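Local coordinates for peptidase M14 domain-containing protein (Shewanella amazonensis, PDB 2QVP), which is probably a zinc-dependent hydrolase of the peptidase M14 family, possibly a metallocarboxypeptidase, at residues Phe10-Glu15 with Cys19-Ile24; Glu78-Trp83 with Asp253-Ala258. One frame throughout, in Å; residues are numbered along the deposited sequence.

Contact 1 (Phe10-Glu15 with Cys19-Ile24); sequences FVWRSE and CQSTDI
R13 and S14 pair with Q20 and C19 as the two short antiparallel strands of a hairpin near the N terminus. S14 and C19 form its hydrogen-bonded pair: S14 N gives a nearly straight bond to C19 O (2.9 Å), and C19 N returns one to S14 O at 3.1 Å. Beyond the non-hydrogen-bonded pair R13-Q20, S21 takes over both polar backbone atoms of W12. S21 N reaches W12 O at 2.7 Å, while W12 N donates to S21 OG at 2.9 Å with an N-H...O angle of 178°. A chi1 of 58° places S21 OG between its own backbone N and carbonyl carbon, facing W12 N, where it takes the role a strand carbonyl would have. The same OG approaches the edge of the W12 indole at CE3, and a water joins it to F10 O. On the face carrying R13 and Q20 the side chains cross at about a right angle, yet the guanidinium and amide planes lie only 26° apart. Q20 OE1 stands 3.6 Å from R13 CB, and a water spans R13 NH1 and Q20 OE1. One guanidinium face lies over C19 N, a donor-donor approach without a bond, and R13 NH2 makes a salt bridge with E15 OE1 through a weak hydrogen bond. Further out, V11 splits its methyls: CG1 meets Q20 NE2 at 3.5 Å and CG2 meets T22 CG2 at 3.8 Å. Q20 to D23 then turn as a type I beta turn, leading from a two-stranded beta hairpin into a helix N-capped by D23.

Contact 2 (Glu78-Trp83 with Asp253-Ala258); sequences ESAGPW and DQRILA
A80 and W83, near the beginning of helix 80-91, pack against R255 and I256 of helix 252-270. The tight part is mainly aliphatic. A80 CB meets R255 CB at 3.5 Å, and the CA atoms of A80 and I256 come within 4.9 Å, a closeness that the small alanine allows. Next to it I256 packs on W83 CB: its CD1 touches that atom at 3.5 Å, and its CG2 approaches W83 O at 3.8 Å. CG1 of I256 is anti to the carbonyl carbon (chi1 -71°), which sends CD1 to the root of the indole and obliquely to its ring. An alanine in place of I256 would probably leave W83 CB without its methyl partner and open a gap between the helices. Packing is slacker between A80 CB and I256 CG1, 4.3 Å apart. On the partly exposed flank of helix 252-270, Q254 and L257 take no part in the contact with 78-83; both touch Y202, and L257 also reaches H87 further along helix 80-91. Polar groups leave the contact. W83 NE1 bonds S21 O, and its ring meets that of F17. R255 bends at chi3 (-88°) to bring NH1 to a salt bridge with E170 OE2, the oxygen that also accepts A80 N. Just before the helix, E78 and H75 have the spacing of the HxxE zinc motif of M14 peptidases, though here they bond to each other. No hydrogen bond crosses between the two segments: apolar contact joins them directly, and E170 OE2 adds an indirect polar tie.

From the N terminus, contact 1 closes first, bringing 19-24 back onto 10-15 after only three intervening residues. Contact 2 opens later and closes a far longer loop, with 169 residues between 78-83 and 253-258. The two are in series, neither nested nor crossed, but their centres are 10 Å apart and they touch. D253 joins them: OD1 bonds S14 OG, and OD2 takes the backbone N of E15 and of I16. The W12 indole makes a cation-pi contact with R255 and packs on S79. The N-terminal hairpin is thus fastened to helices 80-91 and 252-270 of the catalytic domain, and the W12 side chain lies about 12 Å from that of E245, the predicted active-site residue.

Contact 1 (Phe10-Glu15 with Cys19-Ile24)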
loop_
_atom_site.group_PDB
_atom_site.type_symbol
_atom_site.label_atom_id
_atom_site.label_comp_id
_atom_site.label_asym_id
_atom_site.label_seq_id
_atom_site.Cartn_x
_atom_site.Cartn_y
_atom_site.Cartn_z
ATOM N N PHE A 10 12.561 10.876 9.332
ATOM C CA PHE A 10 12.342 11.533 8.043
ATOM C C PHE A 10 11.019 12.304 8.033
ATOM O O PHE A 10 9.953 11.710 8.238
ATOM C CB PHE A 10 12.302 10.507 6.919
ATOM C CG PHE A 10 13.589 9.729 6.719
ATOM C CD1 PHE A 10 13.833 8.577 7.430
ATOM C CD2 PHE A 10 14.528 10.129 5.784
ATOM C CE1 PHE A 10 15.013 7.836 7.248
ATOM C CE2 PHE A 10 15.714 9.386 5.587
ATOM C CZ PHE A 10 15.948 8.247 6.326
ATOM N N VAL A 11 11.082 13.610 7.760
ATOM C CA VAL A 11 9.916 14.490 7.745
ATOM C C VAL A 11 9.983 15.450 6.575
ATOM O O VAL A 11 11.034 16.012 6.296
ATOM C CB VAL A 11 9.816 15.355 9.027
ATOM C CG1 VAL A 11 8.455 16.097 9.064
ATOM C CG2 VAL A 11 10.035 14.506 10.285
ATOM N N TRP A 12 8.875 15.599 5.865
ATOM C CA TRP A 12 8.749 16.560 4.804
ATOM C C TRP A 12 7.476 17.406 5.000
ATOM O O TRP A 12 6.558 17.037 5.720
ATOM C CB TRP A 12 8.701 15.865 3.456
ATOM C CG TRP A 12 9.856 14.970 3.141
ATOM C CD1 TRP A 12 10.977 15.302 2.429
ATOM C CD2 TRP A 12 9.994 13.581 3.476
ATOM N NE1 TRP A 12 11.799 14.226 2.314
ATOM C CE2 TRP A 12 11.234 13.152 2.951
ATOM C CE3 TRP A 12 9.184 12.650 4.148
ATOM C CZ2 TRP A 12 11.681 11.833 3.075
ATOM C CZ3 TRP A 12 9.640 11.343 4.294
ATOM C CH2 TRP A 12 10.878 10.950 3.758
ATOM N N ARG A 13 7.458 18.550 4.328
ATOM C CA ARG A 13 6.332 19.474 4.319
ATOM C C ARG A 13 5.562 19.153 3.058
ATOM O O ARG A 13 6.177 18.964 2.005
ATOM C CB ARG A 13 6.871 20.924 4.318
ATOM C CG ARG A 13 5.943 22.063 3.840
ATOM C CD ARG A 13 4.749 22.345 4.754
ATOM N NE ARG A 13 3.862 23.375 4.184
ATOM C CZ ARG A 13 2.794 23.924 4.795
ATOM N NH1 ARG A 13 2.450 23.590 6.041
ATOM N NH2 ARG A 13 2.056 24.839 4.154
ATOM N N SER A 14 4.238 19.061 3.163
ATOM C CA SER A 14 3.371 18.896 2.014
ATOM C C SER A 14 2.610 20.181 1.835
ATOM O O SER A 14 2.063 20.691 2.812
ATOM C CB SER A 14 2.321 17.806 2.229
ATOM O OG SER A 14 1.359 17.798 1.163
ATOM N N GLU A 15 2.571 20.690 0.604
ATOM C CA GLU A 15 1.762 21.854 0.235
ATOM C C GLU A 15 0.372 21.402 -0.182
ATOM O O GLU A 15 -0.565 22.138 0.011
ATOM C CB GLU A 15 2.387 22.639 -0.913
ATOM C CG GLU A 15 3.822 23.127 -0.680
ATOM C CD GLU A 15 3.966 24.063 0.508
ATOM O OE1 GLU A 15 2.959 24.689 0.923
ATOM O OE2 GLU A 15 5.111 24.175 1.010
ATOM N N CYS A 19 0.891 20.709 5.665
ATOM C CA CYS A 19 1.265 20.159 6.959
ATOM C C CYS A 19 2.524 19.340 6.836
ATOM O O CYS A 19 3.026 19.124 5.750
ATOM C CB CYS A 19 0.117 19.282 7.516
ATOM S SG CYS A 19 -0.213 17.761 6.580
ATOM N N GLN A 20 3.045 18.909 7.976
ATOM C CA GLN A 20 4.214 18.043 8.029
ATOM C C GLN A 20 3.734 16.640 7.736
ATOM O O GLN A 20 2.592 16.301 8.025
ATOM C CB GLN A 20 4.914 18.124 9.395
ATOM C CG GLN A 20 5.418 19.516 9.724
ATOM C CD GLN A 20 6.477 19.994 8.748
ATOM O OE1 GLN A 20 6.176 20.734 7.813
ATOM N NE2 GLN A 20 7.700 19.516 8.916
ATOM N N SER A 21 4.614 15.833 7.144
ATOM C CA SER A 21 4.283 14.474 6.735
ATOM C C SER A 21 4.022 13.537 7.900
ATOM O O SER A 21 3.476 12.472 7.710
ATOM C CB SER A 21 5.388 13.911 5.858
ATOM O OG SER A 21 6.631 13.927 6.534
ATOM N N THR A 22 4.491 13.899 9.084
ATOM C CA THR A 22 4.255 13.137 10.268
ATOM C C THR A 22 2.987 13.603 11.011
ATOM O O THR A 22 2.708 13.089 12.100
ATOM C CB THR A 22 5.458 13.289 11.212
ATOM O OG1 THR A 22 5.662 14.676 11.498
ATOM C CG2 THR A 22 6.738 12.681 10.601
ATOM N N ASP A 23 2.236 14.574 10.460
ATOM C CA ASP A 23 1.038 15.119 11.124
ATOM C C ASP A 23 -0.114 14.091 11.066
ATOM O O ASP A 23 -1.042 14.186 10.246
ATOM C CB ASP A 23 0.642 16.478 10.519
ATOM C CG ASP A 23 -0.291 17.283 11.422
ATOM O OD1 ASP A 23 -0.882 16.720 12.386
ATOM O OD2 ASP A 23 -0.405 18.494 11.167
ATOM N N ILE A 24 -0.040 13.137 11.998
ATOM C CA ILE A 24 -0.984 12.019 12.075
ATOM C C ILE A 24 -2.398 12.469 12.483
ATOM O O ILE A 24 -3.377 11.860 12.034
ATOM C CB ILE A 24 -0.445 10.870 12.975
ATOM C CG1 ILE A 24 -1.199 9.572 12.672
ATOM C CG2 ILE A 24 -0.490 11.276 14.460
ATOM C CD1 ILE A 24 -0.667 8.326 13.376
HETATM O O HOH W 1 7.570 11.503 7.273
HETATM O O HOH W 2 3.813 22.521 8.604
#

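Contact 2 (Glu78-Trp83 with Asp253-Ala258)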
loop_
_atom_site.group_PDB
_atom_site.type_symbol
_atom_site.label_atom_id
_atom_site.label_comp_id
_atom_site.label_asym_id
_atom_site.label_seq_id
_atom_site.Cartn_x
_atom_site.Cartn_y
_atom_site.Cartn_z
ATOM N N GLU A 78 7.965 6.110 4.963
ATOM C CA GLU A 78 7.483 6.027 3.588
ATOM C C GLU A 78 6.095 6.670 3.547
ATOM O O GLU A 78 5.113 6.090 3.068
ATOM C CB GLU A 78 7.475 4.554 3.170
ATOM C CG GLU A 78 8.839 3.852 3.349
ATOM C CD GLU A 78 8.827 2.357 3.014
ATOM O OE1 GLU A 78 7.813 1.821 2.560
ATOM O OE2 GLU A 78 9.857 1.701 3.242
ATOM N N SER A 79 6.061 7.907 4.021
ATOM C CA SER A 79 4.844 8.668 4.242
ATOM C C SER A 79 4.039 9.034 3.010
ATOM O O SER A 79 2.829 9.246 3.136
ATOM C CB SER A 79 5.186 9.945 5.036
ATOM O OG SER A 79 6.266 10.644 4.462
ATOM N N ALA A 80 4.650 9.060 1.829
ATOM C CA ALA A 80 3.900 9.403 0.609
ATOM C C ALA A 80 2.844 8.341 0.239
ATOM O O ALA A 80 1.918 8.629 -0.541
ATOM C CB ALA A 80 4.856 9.701 -0.553
ATOM N N GLY A 81 2.970 7.129 0.794
ATOM C CA GLY A 81 1.964 6.093 0.620
ATOM C C GLY A 81 0.627 6.532 1.183
ATOM O O GLY A 81 -0.319 6.682 0.400
ATOM N N PRO A 82 0.525 6.699 2.529
ATOM C CA PRO A 82 -0.686 7.190 3.191
ATOM C C PRO A 82 -1.219 8.526 2.672
ATOM O O PRO A 82 -2.405 8.644 2.444
ATOM C CB PRO A 82 -0.249 7.322 4.656
ATOM C CG PRO A 82 0.722 6.272 4.823
ATOM C CD PRO A 82 1.525 6.281 3.535
ATOM N N TRP A 83 -0.343 9.505 2.463
ATOM C CA TRP A 83 -0.781 10.793 1.962
ATOM C C TRP A 83 -1.274 10.663 0.544
ATOM O O TRP A 83 -2.236 11.328 0.189
ATOM C CB TRP A 83 0.302 11.865 2.074
ATOM C CG TRP A 83 0.578 12.260 3.492
ATOM C CD1 TRP A 83 1.671 11.953 4.223
ATOM C CD2 TRP A 83 -0.273 13.042 4.354
ATOM N NE1 TRP A 83 1.572 12.483 5.477
ATOM C CE2 TRP A 83 0.387 13.154 5.593
ATOM C CE3 TRP A 83 -1.535 13.628 4.203
ATOM C CZ2 TRP A 83 -0.165 13.833 6.677
ATOM C CZ3 TRP A 83 -2.075 14.318 5.271
ATOM C CH2 TRP A 83 -1.384 14.418 6.489
ATOM N N ASP A 253 5.344 16.077 -2.381
ATOM C CA ASP A 253 4.110 16.216 -3.184
ATOM C C ASP A 253 4.172 15.444 -4.516
ATOM O O ASP A 253 3.179 14.833 -4.902
ATOM C CB ASP A 253 3.714 17.692 -3.325
ATOM C CG ASP A 253 3.217 18.310 -1.980
ATOM O OD1 ASP A 253 2.724 17.588 -1.074
ATOM O OD2 ASP A 253 3.305 19.546 -1.824
ATOM N N GLN A 254 5.343 15.389 -5.171
ATOM C CA GLN A 254 5.495 14.566 -6.379
ATOM C C GLN A 254 5.303 13.073 -6.056
ATOM O O GLN A 254 4.576 12.347 -6.763
ATOM C CB GLN A 254 6.833 14.846 -7.068
ATOM C CG GLN A 254 6.849 16.236 -7.726
ATOM C CD GLN A 254 5.865 16.334 -8.894
ATOM O OE1 GLN A 254 6.016 15.636 -9.899
ATOM N NE2 GLN A 254 4.849 17.194 -8.759
ATOM N N ARG A 255 5.909 12.633 -4.960
ATOM C CA ARG A 255 5.694 11.258 -4.492
ATOM C C ARG A 255 4.230 10.990 -4.131
ATOM O O ARG A 255 3.727 9.899 -4.399
ATOM C CB ARG A 255 6.567 10.957 -3.288
ATOM C CG ARG A 255 8.073 10.859 -3.575
ATOM C CD ARG A 255 8.727 10.617 -2.243
ATOM N NE ARG A 255 9.061 11.806 -1.539
ATOM C CZ ARG A 255 9.220 11.910 -0.225
ATOM N NH1 ARG A 255 8.988 10.910 0.641
ATOM N NH2 ARG A 255 9.550 13.096 0.225
ATOM N N ILE A 256 3.562 11.979 -3.518
ATOM C CA ILE A 256 2.129 11.866 -3.200
ATOM C C ILE A 256 1.316 11.676 -4.499
ATOM O O ILE A 256 0.467 10.768 -4.583
ATOM C CB ILE A 256 1.605 13.059 -2.351
ATOM C CG1 ILE A 256 2.158 12.979 -0.921
ATOM C CG2 ILE A 256 0.067 13.083 -2.314
ATOM C CD1 ILE A 256 1.879 14.211 -0.062
ATOM N N LEU A 257 1.615 12.481 -5.519
ATOM C CA LEU A 257 0.877 12.379 -6.784
ATOM C C LEU A 257 1.127 11.069 -7.503
ATOM O O LEU A 257 0.189 10.508 -8.061
ATOM C CB LEU A 257 1.170 13.572 -7.692
ATOM C CG LEU A 257 0.693 14.918 -7.152
ATOM C CD1 LEU A 257 1.313 16.110 -7.920
ATOM C CD2 LEU A 257 -0.833 14.959 -7.159
ATOM N N ALA A 258 2.375 10.594 -7.475
ATOM C CA ALA A 258 2.773 9.348 -8.106
ATOM C C ALA A 258 2.107 8.164 -7.464
ATOM O O ALA A 258 1.660 7.243 -8.153
ATOM C CB ALA A 258 4.302 9.189 -8.044
#